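Local coordinates for DUF7790 domain-containing protein (Leptospira interrogans serogroup Icterohaemorrhagiae serovar copenhageni, PDB 6ULO), which is of unknown function but has a Rossmann-like alpha/beta domain and is probably tethered to the membrane by a helix absent from the truncated construct, at residues F86-F92 / K190-G196; G64-V70 / K217-F223; K26-P31 / T210-I214; L204-N209 / S239-P244. One frame throughout, in Å; residues are numbered along the deposited sequence. Where two conformers were deposited one is given.

The four contacts illustrate how a Rossmann-like layer structure is assembled, with sheet pairing in contacts 1 and 2 and helix packing in contacts 3 and 4. The centres of contacts 1 and 2 lie about 10 Å apart, and their inner strands, 86-91 and 66-69, are neighbours joined by Tyr88 N to Tyr67 O at 2.8 Å. Contacts 3 and 4, also with centres about 10 Å apart, share helix 203-214. That helix is packed onto contact 1 where Ile207 CD1 meets Ile194 CD1 at 3.7 Å, while contact 4 is fastened to contact 2 by Val218 N and Pro244 O, 2.8 Å apart. No ligand or active site is established for this protein.

Contact 1: F86-F92 / K190-G196; sequences FIYLMDF and KILPIRG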
# COMPACT_ATOMS: atom_id res chain seq x y z
N PHE A 86 -9.53 -7.55 1.20
CA PHE A 86 -9.04 -7.48 -0.17
C PHE A 86 -8.05 -6.34 -0.20
O PHE A 86 -8.15 -5.41 0.60
CB PHE A 86 -10.17 -7.18 -1.17
CG PHE A 86 -11.32 -8.16 -1.11
CD1 PHE A 86 -11.27 -9.34 -1.84
CD2 PHE A 86 -12.43 -7.92 -0.31
CE1 PHE A 86 -12.30 -10.27 -1.79
CE2 PHE A 86 -13.47 -8.85 -0.26
CZ PHE A 86 -13.39 -10.04 -0.99
N ILE A 87 -7.08 -6.43 -1.11
CA ILE A 87 -6.01 -5.43 -1.21
C ILE A 87 -5.90 -4.94 -2.65
O ILE A 87 -5.51 -5.72 -3.53
CB ILE A 87 -4.66 -6.00 -0.76
CG1 ILE A 87 -4.72 -6.57 0.65
CG2 ILE A 87 -3.57 -4.94 -0.91
CD1 ILE A 87 -3.45 -7.29 1.08
N TYR A 88 -6.21 -3.66 -2.88
CA TYR A 88 -5.85 -3.00 -4.14
C TYR A 88 -4.49 -2.31 -3.99
O TYR A 88 -4.30 -1.48 -3.10
CB TYR A 88 -6.89 -1.95 -4.50
CG TYR A 88 -8.09 -2.48 -5.26
CD1 TYR A 88 -7.94 -3.15 -6.47
CD2 TYR A 88 -9.39 -2.17 -4.84
CE1 TYR A 88 -9.06 -3.57 -7.23
CE2 TYR A 88 -10.51 -2.55 -5.59
CZ TYR A 88 -10.32 -3.24 -6.78
OH TYR A 88 -11.42 -3.59 -7.48
N LEU A 89 -3.57 -2.64 -4.87
CA LEU A 89 -2.27 -1.98 -4.94
C LEU A 89 -2.34 -1.12 -6.19
O LEU A 89 -2.14 -1.61 -7.30
CB LEU A 89 -1.13 -3.00 -4.99
CG LEU A 89 -1.10 -3.95 -3.79
CD1 LEU A 89 -0.03 -4.97 -4.00
CD2 LEU A 89 -0.82 -3.18 -2.52
N MET A 90 -2.66 0.15 -6.01
CA MET A 90 -2.87 1.06 -7.13
C MET A 90 -1.66 1.98 -7.24
O MET A 90 -1.39 2.74 -6.30
CB MET A 90 -4.13 1.92 -6.94
CG MET A 90 -4.36 2.82 -8.14
SD MET A 90 -5.69 4.06 -7.90
CE MET A 90 -4.79 5.29 -6.97
N ASP A 91 -0.95 1.95 -8.36
CA ASP A 91 0.20 2.82 -8.53
C ASP A 91 0.24 3.34 -9.96
O ASP A 91 -0.38 2.77 -10.87
CB ASP A 91 1.50 2.10 -8.15
CG ASP A 91 2.63 3.03 -7.74
OD1 ASP A 91 2.73 3.30 -6.52
OD2 ASP A 91 3.42 3.45 -8.63
N PHE A 92 0.93 4.45 -10.16
CA PHE A 92 1.01 5.09 -11.47
C PHE A 92 2.29 4.79 -12.20
O PHE A 92 2.45 5.23 -13.34
CB PHE A 92 0.81 6.61 -11.33
CG PHE A 92 0.50 7.31 -12.61
CD1 PHE A 92 -0.57 6.93 -13.39
CD2 PHE A 92 1.26 8.39 -13.02
CE1 PHE A 92 -0.87 7.61 -14.57
CE2 PHE A 92 0.97 9.06 -14.20
CZ PHE A 92 -0.11 8.67 -14.96
N LYS A 190 -7.05 -12.06 -4.18
CA LYS A 190 -7.53 -10.91 -3.45
C LYS A 190 -6.50 -9.81 -3.29
O LYS A 190 -6.80 -8.83 -2.61
CB LYS A 190 -8.05 -11.35 -2.08
CG LYS A 190 -9.24 -12.30 -2.14
CD LYS A 190 -9.63 -12.78 -0.76
CE LYS A 190 -10.91 -13.56 -0.79
NZ LYS A 190 -11.12 -14.21 0.55
N ILE A 191 -5.34 -9.95 -3.91
CA ILE A 191 -4.35 -8.87 -3.97
C ILE A 191 -4.27 -8.48 -5.43
O ILE A 191 -3.90 -9.32 -6.27
CB ILE A 191 -2.96 -9.30 -3.44
CG1 ILE A 191 -3.08 -10.00 -2.09
CG2 ILE A 191 -2.07 -8.06 -3.36
CD1 ILE A 191 -1.73 -10.44 -1.50
N LEU A 192 -4.64 -7.24 -5.72
CA LEU A 192 -4.91 -6.81 -7.09
C LEU A 192 -4.06 -5.61 -7.42
O LEU A 192 -4.39 -4.47 -7.02
CB LEU A 192 -6.39 -6.49 -7.30
CG LEU A 192 -7.32 -7.67 -6.98
CD1 LEU A 192 -8.04 -7.40 -5.67
CD2 LEU A 192 -8.33 -7.89 -8.07
N PRO A 193 -2.99 -5.78 -8.20
CA PRO A 193 -2.22 -4.62 -8.67
C PRO A 193 -2.93 -3.97 -9.83
O PRO A 193 -3.26 -4.63 -10.81
CB PRO A 193 -0.90 -5.23 -9.12
CG PRO A 193 -0.99 -6.69 -8.91
CD PRO A 193 -2.41 -7.06 -8.65
N ILE A 194 -3.18 -2.68 -9.72
CA ILE A 194 -3.94 -1.96 -10.74
C ILE A 194 -3.25 -0.64 -11.06
O ILE A 194 -2.54 -0.06 -10.22
CB ILE A 194 -5.40 -1.74 -10.32
CG1 ILE A 194 -5.53 -0.98 -8.99
CG2 ILE A 194 -6.18 -3.05 -10.32
CD1 ILE A 194 -6.99 -0.52 -8.67
N ARG A 195 -3.45 -0.20 -12.29
CA ARG A 195 -2.81 1.01 -12.80
C ARG A 195 -3.68 2.23 -12.49
O ARG A 195 -4.81 2.32 -12.98
CB ARG A 195 -2.67 0.91 -14.31
CG ARG A 195 -1.80 -0.25 -14.78
CD ARG A 195 -1.73 -0.28 -16.33
NE ARG A 195 -3.06 -0.42 -16.92
CZ ARG A 195 -3.65 -1.59 -17.12
NH1 ARG A 195 -3.01 -2.72 -16.78
NH2 ARG A 195 -4.88 -1.66 -17.65
N GLY A 196 -3.15 3.18 -11.73
CA GLY A 196 -3.94 4.36 -11.45
C GLY A 196 -3.13 5.46 -10.81
O GLY A 196 -2.28 5.20 -9.93
O HOH W 1 -1.31 5.78 -7.39
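Ile87, Leu89 and Asp91 bond through N and O to Lys190, Leu192, Ile194 and Gly196 in a regular parallel ladder. The two strands are 4.6 Å apart at closest approach, their directions differ by 23°, and the bonds run from Ile87 N to Lys190 O (2.8 Å) as far as Gly196 N to Asp91 O (2.9 Å). Pro193 leaves the ladder intact because its N, with no hydrogen to give, points away from 86-91, and no further strand of this sheet lies beyond 191-195.

One face carries Tyr88, Leu192, Met90 and Ile194. Ile194 holds CG1 between its backbone N and carbonyl carbon (chi1 57°), which brings CD1 to 3.6 Å from Tyr88 CD1. Met90 runs its CG to 3.6 Å from Gly196 O, and the lack of a side chain on Gly196 leaves room for the sulfur. On the other face Leu89 CD1 lies alongside Ile191 CG2 at 3.8 Å, above helices 74-82 and 94-109. The extended methylenes of Lys190 pass the Phe86 ring, Lys190 CG 3.6 Å from Phe86 CD1, while Lys190 NZ forms salt bridges with Glu188 and Glu20.

Asp91 sits at the C-terminal end of strand 86-91, second in chain order, where classical dinucleotide-binding Rossmann folds often carry an acid; here OD1 accepts from Gly71 N and OD2 from Thr93 N, which fixes the carboxylate's rotation, and no cofactor is known.

Contact 2: G64-V70 / K217-F223; sequences GNVYVGV and KVGIIYF
Tyr67 and Tyr222 run alongside each other from adjacent strands. Ile220 CG2 approaches the Tyr67 ring at an oblique angle, 3.7 Å from CE1, and Tyr67 OH reaches 3.2 Å from Tyr222 CB. At the edge of the Tyr222 ring, in its plane, is Val70 O, 3.3 Å from CD2, with the CA of Gly69 near the same plane. Both hydroxyls are held from outside the pair: Tyr67 OH by Asn75, Tyr222 OH by Glu50 and Gln74.

These are central strands of a Rossmann-like sheet, 66-69 and 218-222, running parallel within 5° of each other. The opposite face, bearing Val68 and Ile221, meets helix 203-214 through Val68 on Ile207. Tyr67 keeps CG anti to its backbone N (chi1 -176°), laying the ring over the neighbouring strand with its CE2 close over Gly69, where a side chain's first carbon would clash with it.

The ladder is interrupted by a beta bulge, the register slipping one residue between Val66 and Tyr67. Val66 O consequently takes two donors, Gly219 N at 2.7 Å, on a lone pair in the carbonyl plane, and more weakly Ile220 N at 3.3 Å. Past the bulge the regular pairing resumes with Val68 N to Ile220 O. At the solvent end a water donates to Asn65 OD1 (2.7 Å) and accepts from Lys217 N (2.9 Å).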
# COMPACT_ATOMS: atom_id res chain seq x y z
N GLY A 64 -9.82 -4.21 9.18
CA GLY A 64 -10.52 -5.03 8.21
C GLY A 64 -10.97 -4.20 7.01
O GLY A 64 -10.37 -3.17 6.66
N ASN A 65 -12.05 -4.67 6.38
CA ASN A 65 -12.57 -4.03 5.17
C ASN A 65 -11.53 -4.03 4.05
O ASN A 65 -10.59 -4.82 4.09
CB ASN A 65 -13.13 -2.65 5.48
CG ASN A 65 -14.39 -2.74 6.34
OD1 ASN A 65 -15.36 -3.39 5.97
ND2 ASN A 65 -14.36 -2.13 7.50
N VAL A 66 -11.71 -3.19 3.03
CA VAL A 66 -10.82 -3.24 1.87
C VAL A 66 -9.60 -2.35 2.11
O VAL A 66 -9.68 -1.29 2.75
CB VAL A 66 -11.60 -2.87 0.58
CG1 VAL A 66 -10.68 -2.83 -0.64
CG2 VAL A 66 -12.73 -3.88 0.38
N TYR A 67 -8.45 -2.74 1.56
CA TYR A 67 -7.23 -1.96 1.64
C TYR A 67 -6.95 -1.37 0.26
O TYR A 67 -7.03 -2.11 -0.73
CB TYR A 67 -6.07 -2.90 2.03
CG TYR A 67 -4.77 -2.17 2.23
CD1 TYR A 67 -4.33 -1.88 3.51
CD2 TYR A 67 -4.00 -1.74 1.17
CE1 TYR A 67 -3.14 -1.19 3.73
CE2 TYR A 67 -2.81 -1.05 1.38
CZ TYR A 67 -2.40 -0.78 2.68
OH TYR A 67 -1.23 -0.09 2.92
N VAL A 68 -6.59 -0.07 0.18
CA VAL A 68 -6.11 0.55 -1.06
C VAL A 68 -4.78 1.23 -0.76
O VAL A 68 -4.70 2.00 0.21
CB VAL A 68 -7.10 1.61 -1.58
CG1 VAL A 68 -6.57 2.25 -2.85
CG2 VAL A 68 -8.49 0.95 -1.76
N GLY A 69 -3.75 0.99 -1.56
CA GLY A 69 -2.49 1.69 -1.30
C GLY A 69 -1.62 1.87 -2.52
O GLY A 69 -1.59 1.02 -3.43
N VAL A 70 -0.88 2.98 -2.52
CA VAL A 70 0.22 3.20 -3.45
C VAL A 70 1.44 2.42 -2.97
O VAL A 70 1.53 2.03 -1.80
CB VAL A 70 0.53 4.71 -3.60
CG1 VAL A 70 -0.74 5.49 -3.97
CG2 VAL A 70 1.19 5.25 -2.34
N LYS A 217 -16.59 -1.73 1.77
CA LYS A 217 -16.10 -0.44 2.23
C LYS A 217 -14.58 -0.46 2.31
O LYS A 217 -13.99 -1.52 2.54
CB LYS A 217 -16.62 -0.14 3.65
CG LYS A 217 -18.15 -0.05 3.69
CD LYS A 217 -18.70 0.32 5.07
CE LYS A 217 -20.20 0.67 5.01
NZ LYS A 217 -20.39 2.09 4.52
N VAL A 218 -13.97 0.73 2.15
CA VAL A 218 -12.54 0.87 2.38
C VAL A 218 -12.28 0.96 3.87
O VAL A 218 -12.93 1.75 4.58
CB VAL A 218 -11.99 2.13 1.67
CG1 VAL A 218 -10.51 2.33 1.99
CG2 VAL A 218 -12.21 2.04 0.19
N GLY A 219 -11.33 0.15 4.36
CA GLY A 219 -10.84 0.26 5.72
C GLY A 219 -9.58 1.07 5.90
O GLY A 219 -9.41 1.75 6.93
N ILE A 220 -8.69 1.01 4.91
CA ILE A 220 -7.45 1.77 4.95
C ILE A 220 -7.14 2.24 3.54
O ILE A 220 -7.22 1.46 2.59
CB ILE A 220 -6.26 0.90 5.44
CG1 ILE A 220 -6.44 0.47 6.90
CG2 ILE A 220 -4.92 1.69 5.26
CD1 ILE A 220 -5.38 -0.46 7.40
N ILE A 221 -6.75 3.51 3.41
CA ILE A 221 -6.10 3.98 2.20
C ILE A 221 -4.72 4.53 2.56
O ILE A 221 -4.60 5.38 3.46
CB ILE A 221 -6.97 4.96 1.38
CG1 ILE A 221 -6.31 5.25 0.05
CG2 ILE A 221 -7.32 6.24 2.16
CD1 ILE A 221 -7.26 5.84 -0.98
N TYR A 222 -3.68 4.00 1.92
CA TYR A 222 -2.29 4.37 2.21
C TYR A 222 -1.73 5.20 1.06
O TYR A 222 -1.74 4.76 -0.10
CB TYR A 222 -1.46 3.09 2.42
CG TYR A 222 0.05 3.32 2.41
CD1 TYR A 222 0.74 3.78 3.55
CD2 TYR A 222 0.79 3.07 1.27
CE1 TYR A 222 2.12 3.95 3.52
CE2 TYR A 222 2.18 3.23 1.26
CZ TYR A 222 2.83 3.68 2.38
OH TYR A 222 4.18 3.85 2.33
N PHE A 223 -1.25 6.39 1.38
CA PHE A 223 -0.69 7.32 0.41
C PHE A 223 0.83 7.43 0.46
O PHE A 223 1.38 8.21 -0.31
CB PHE A 223 -1.25 8.73 0.60
CG PHE A 223 -2.74 8.82 0.39
CD1 PHE A 223 -3.34 8.34 -0.78
CD2 PHE A 223 -3.57 9.40 1.36
CE1 PHE A 223 -4.73 8.48 -0.98
CE2 PHE A 223 -4.94 9.54 1.15
CZ PHE A 223 -5.51 9.08 -0.00
O HOH W 2 -16.26 -4.08 3.52

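Contact 3: K26-P31 / T210-I214; sequences KLKETP and TLKKI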
# COMPACT_ATOMS: atom_id res chain seq x y z
N LYS A 26 -15.31 -9.25 -9.99
CA LYS A 26 -15.71 -7.85 -10.06
C LYS A 26 -14.56 -6.92 -9.68
O LYS A 26 -14.31 -5.89 -10.35
CB LYS A 26 -16.91 -7.69 -9.13
CG LYS A 26 -17.48 -6.32 -9.06
CD LYS A 26 -17.99 -5.87 -10.41
CE LYS A 26 -18.58 -4.47 -10.31
NZ LYS A 26 -18.81 -3.90 -11.65
N LEU A 27 -13.81 -7.25 -8.62
CA LEU A 27 -12.67 -6.42 -8.24
C LEU A 27 -11.64 -6.37 -9.34
O LEU A 27 -11.07 -5.31 -9.62
CB LEU A 27 -12.04 -6.96 -6.96
CG LEU A 27 -12.90 -6.86 -5.70
CD1 LEU A 27 -12.24 -7.62 -4.56
CD2 LEU A 27 -13.11 -5.40 -5.29
N LYS A 28 -11.40 -7.51 -10.00
CA LYS A 28 -10.38 -7.56 -11.04
C LYS A 28 -10.73 -6.69 -12.24
O LYS A 28 -9.83 -6.21 -12.94
CB LYS A 28 -10.21 -8.99 -11.53
CG LYS A 28 -9.42 -9.92 -10.71
CD LYS A 28 -9.22 -11.20 -11.54
CE LYS A 28 -8.57 -10.89 -12.90
NZ LYS A 28 -8.67 -12.00 -13.94
N GLU A 29 -12.02 -6.53 -12.52
CA GLU A 29 -12.41 -5.78 -13.71
C GLU A 29 -12.60 -4.29 -13.45
O GLU A 29 -13.03 -3.58 -14.35
CB GLU A 29 -13.65 -6.39 -14.37
CG GLU A 29 -14.93 -6.12 -13.61
CD GLU A 29 -16.15 -6.84 -14.20
OE1 GLU A 29 -16.07 -7.43 -15.30
OE2 GLU A 29 -17.21 -6.81 -13.54
N THR A 30 -12.21 -3.79 -12.27
CA THR A 30 -12.38 -2.37 -12.02
C THR A 30 -11.58 -1.54 -13.04
O THR A 30 -10.51 -1.95 -13.49
CB THR A 30 -11.95 -2.06 -10.56
OG1 THR A 30 -12.57 -0.86 -10.10
CG2 THR A 30 -10.40 -2.00 -10.37
N PRO A 31 -12.09 -0.39 -13.46
CA PRO A 31 -11.42 0.35 -14.54
C PRO A 31 -10.02 0.80 -14.15
O PRO A 31 -9.77 1.22 -13.03
CB PRO A 31 -12.35 1.54 -14.81
CG PRO A 31 -13.63 1.27 -14.08
CD PRO A 31 -13.42 0.18 -13.10
N THR A 210 -16.80 0.38 -7.79
CA THR A 210 -16.78 -1.07 -7.70
C THR A 210 -17.16 -1.54 -6.31
O THR A 210 -17.99 -2.45 -6.15
CB THR A 210 -15.38 -1.56 -8.06
OG1 THR A 210 -15.13 -1.34 -9.46
CG2 THR A 210 -15.22 -3.05 -7.72
N LEU A 211 -16.58 -0.92 -5.28
CA LEU A 211 -16.88 -1.32 -3.91
C LEU A 211 -18.33 -1.03 -3.56
O LEU A 211 -18.99 -1.86 -2.91
CB LEU A 211 -15.94 -0.60 -2.95
CG LEU A 211 -14.48 -1.04 -3.08
CD1 LEU A 211 -13.60 -0.41 -2.00
CD2 LEU A 211 -14.32 -2.57 -3.02
N LYS A 212 -18.87 0.11 -4.01
CA LYS A 212 -20.29 0.38 -3.81
C LYS A 212 -21.17 -0.70 -4.45
O LYS A 212 -22.16 -1.16 -3.85
CB LYS A 212 -20.64 1.77 -4.34
CG LYS A 212 -20.19 2.85 -3.35
CD LYS A 212 -20.28 4.23 -3.94
CE LYS A 212 -20.02 5.28 -2.89
NZ LYS A 212 -20.08 6.67 -3.43
N LYS A 213 -20.80 -1.15 -5.65
CA LYS A 213 -21.61 -2.14 -6.35
C LYS A 213 -21.64 -3.45 -5.59
O LYS A 213 -22.67 -4.14 -5.57
CB LYS A 213 -21.09 -2.33 -7.78
CG LYS A 213 -21.87 -3.35 -8.61
CD LYS A 213 -23.36 -3.01 -8.68
CE LYS A 213 -24.09 -3.83 -9.76
NZ LYS A 213 -25.58 -3.79 -9.62
N ILE A 214 -20.53 -3.84 -4.95
CA ILE A 214 -20.50 -5.11 -4.23
C ILE A 214 -20.81 -4.95 -2.75
O ILE A 214 -20.73 -5.93 -2.01
CB ILE A 214 -19.16 -5.84 -4.42
CG1 ILE A 214 -18.00 -5.07 -3.79
CG2 ILE A 214 -18.93 -6.11 -5.91
CD1 ILE A 214 -16.66 -5.83 -3.79
O HOH W 3 -15.54 -3.48 -11.22
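Leu27 wedges its CD2 methyl between two residues of helix 203-214, 3.8 Å from Leu211 CD2 and 3.9 Å from Ile214 CD1, the Leu27 and Ile214 chains meeting roughly perpendicularly. This is the packed part of the contact, where helix 18-28 meets helix 203-214 of the Rossmann-like domain over one face of its sheet: helix 18-28, near its last turn, rests on Phe86 and Leu192, and Thr210 of the second helix touches Tyr88. Ile214 has chi1 at 66°, which sends CG1 inward to Leu27 and leaves CG2 against the Lys26 chain.

Polar atoms take over just beyond the helix end. Thr30 OG1 and Thr210 OG1 are 2.7 Å apart; Gly206 O also lies within reach of the Thr210 hydroxyl, so the direction of its proton is not settled.

Toward solvent the fit is loose. Lys26, modelled in two conformers, sends its chain across that of the exposed Lys213, with Lys26 CE 3.9 Å from Lys213 CG in the conformer given. A single water spans the two helices here, donating to Lys26 O at 2.8 Å and lying 2.8 Å from Thr210 OG1.

Contact 4: L204-N209 / S239-P244; sequences LTGIGN and SILNLP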
# COMPACT_ATOMS: atom_id res chain seq x y z
N LEU A 204 -9.21 5.59 -9.35
CA LEU A 204 -9.56 5.72 -7.93
C LEU A 204 -11.06 5.94 -7.75
O LEU A 204 -11.67 5.35 -6.84
CB LEU A 204 -8.68 6.80 -7.29
CG LEU A 204 -8.76 6.96 -5.77
CD1 LEU A 204 -8.48 5.62 -5.05
CD2 LEU A 204 -7.75 8.02 -5.35
N THR A 205 -11.68 6.72 -8.65
CA THR A 205 -13.13 6.80 -8.66
C THR A 205 -13.74 5.44 -8.93
O THR A 205 -14.73 5.05 -8.28
CB THR A 205 -13.60 7.83 -9.69
OG1 THR A 205 -13.41 9.13 -9.13
CG2 THR A 205 -15.10 7.67 -10.01
N GLY A 206 -13.12 4.68 -9.84
CA GLY A 206 -13.63 3.36 -10.18
C GLY A 206 -13.59 2.41 -9.00
O GLY A 206 -14.47 1.56 -8.86
N ILE A 207 -12.57 2.52 -8.13
CA ILE A 207 -12.53 1.66 -6.95
C ILE A 207 -13.76 1.91 -6.09
O ILE A 207 -14.42 0.98 -5.62
CB ILE A 207 -11.24 1.87 -6.14
CG1 ILE A 207 -10.04 1.30 -6.89
CG2 ILE A 207 -11.37 1.26 -4.77
CD1 ILE A 207 -8.71 1.70 -6.22
N GLY A 208 -14.08 3.19 -5.87
CA GLY A 208 -15.24 3.49 -5.06
C GLY A 208 -16.52 2.96 -5.68
O GLY A 208 -17.39 2.42 -4.99
N ASN A 209 -16.65 3.08 -7.01
CA ASN A 209 -17.87 2.58 -7.66
C ASN A 209 -17.94 1.05 -7.60
O ASN A 209 -19.01 0.49 -7.37
CB ASN A 209 -17.93 3.05 -9.10
CG ASN A 209 -18.14 4.54 -9.19
OD1 ASN A 209 -18.66 5.16 -8.27
ND2 ASN A 209 -17.76 5.11 -10.31
N SER A 239 -12.66 11.61 -6.09
CA SER A 239 -12.47 10.17 -5.91
C SER A 239 -12.46 9.79 -4.43
O SER A 239 -13.03 8.76 -4.06
CB SER A 239 -11.25 9.64 -6.66
OG SER A 239 -10.08 10.26 -6.18
N ILE A 240 -11.85 10.61 -3.55
CA ILE A 240 -11.87 10.27 -2.13
C ILE A 240 -13.28 10.40 -1.56
O ILE A 240 -13.71 9.55 -0.77
CB ILE A 240 -10.82 11.08 -1.34
CG1 ILE A 240 -9.42 10.83 -1.92
CG2 ILE A 240 -10.90 10.72 0.15
CD1 ILE A 240 -8.93 9.44 -1.81
N LEU A 241 -14.02 11.44 -1.96
CA LEU A 241 -15.40 11.57 -1.50
C LEU A 241 -16.25 10.40 -1.94
O LEU A 241 -17.23 10.05 -1.27
CB LEU A 241 -16.01 12.89 -1.99
CG LEU A 241 -15.84 13.99 -0.93
CD1 LEU A 241 -14.40 14.31 -0.56
CD2 LEU A 241 -16.59 15.24 -1.38
N ASN A 242 -15.93 9.81 -3.09
CA ASN A 242 -16.71 8.71 -3.64
C ASN A 242 -16.42 7.37 -2.98
O ASN A 242 -17.14 6.40 -3.21
CB ASN A 242 -16.45 8.61 -5.16
CG ASN A 242 -17.37 7.65 -5.83
OD1 ASN A 242 -18.61 7.77 -5.74
ND2 ASN A 242 -16.78 6.68 -6.53
N LEU A 243 -15.39 7.27 -2.15
CA LEU A 243 -15.07 5.98 -1.53
C LEU A 243 -16.11 5.65 -0.47
O LEU A 243 -16.38 6.50 0.41
CB LEU A 243 -13.70 6.00 -0.86
CG LEU A 243 -12.49 6.12 -1.79
CD1 LEU A 243 -11.22 6.29 -0.94
CD2 LEU A 243 -12.36 4.89 -2.73
N PRO A 244 -16.68 4.44 -0.48
CA PRO A 244 -17.47 3.97 0.67
C PRO A 244 -16.51 3.61 1.80
O PRO A 244 -15.49 2.96 1.57
CB PRO A 244 -18.18 2.74 0.11
CG PRO A 244 -17.23 2.21 -0.92
CD PRO A 244 -16.53 3.40 -1.52
O HOH W 4 -13.85 6.46 -5.41
O HOH W 5 -20.78 7.08 -7.62
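Asn242 and Asn209 meet with their amide planes 76° apart, almost perpendicular. Asn242 ND2 donates to Asn209 OD1 at 3.0 Å with a nearly straight N-H (162°). The acceptor lies close to the plane of the Asn242 amide, yet the donor stands 62° above the carbonyl plane of Asn209, well off either lone pair. Asn242 sets CG anti to its backbone N, carrying the amide across to helix 203-214, and its OD1 is taken by Lys212 NZ. A water also donates to both OD1 atoms.

Helices 203-214 and 234-241 flank strand 218-222 in sequence and lie on the same face of the Rossmann-like sheet, and this contact is where they touch. Gly208 lets the backbones come closest: its bare CA faces Leu243 CD2 at 4.0 Å, and Pro244 sets CD 3.7 Å from Gly208 O. Deeper in, Leu243 leans toward Val218 and Ile221 of the strand.

At the other end Leu204 and Ile240 slant across each other, CD2 to CD1 4.0 Å, while Thr205 OG1 sits 3.3 Å from Ser239 CB in the conformer given. Between the segments a water accepts from Asn242 ND2 at 3.1 Å and lies 2.8 Å from Leu204 O.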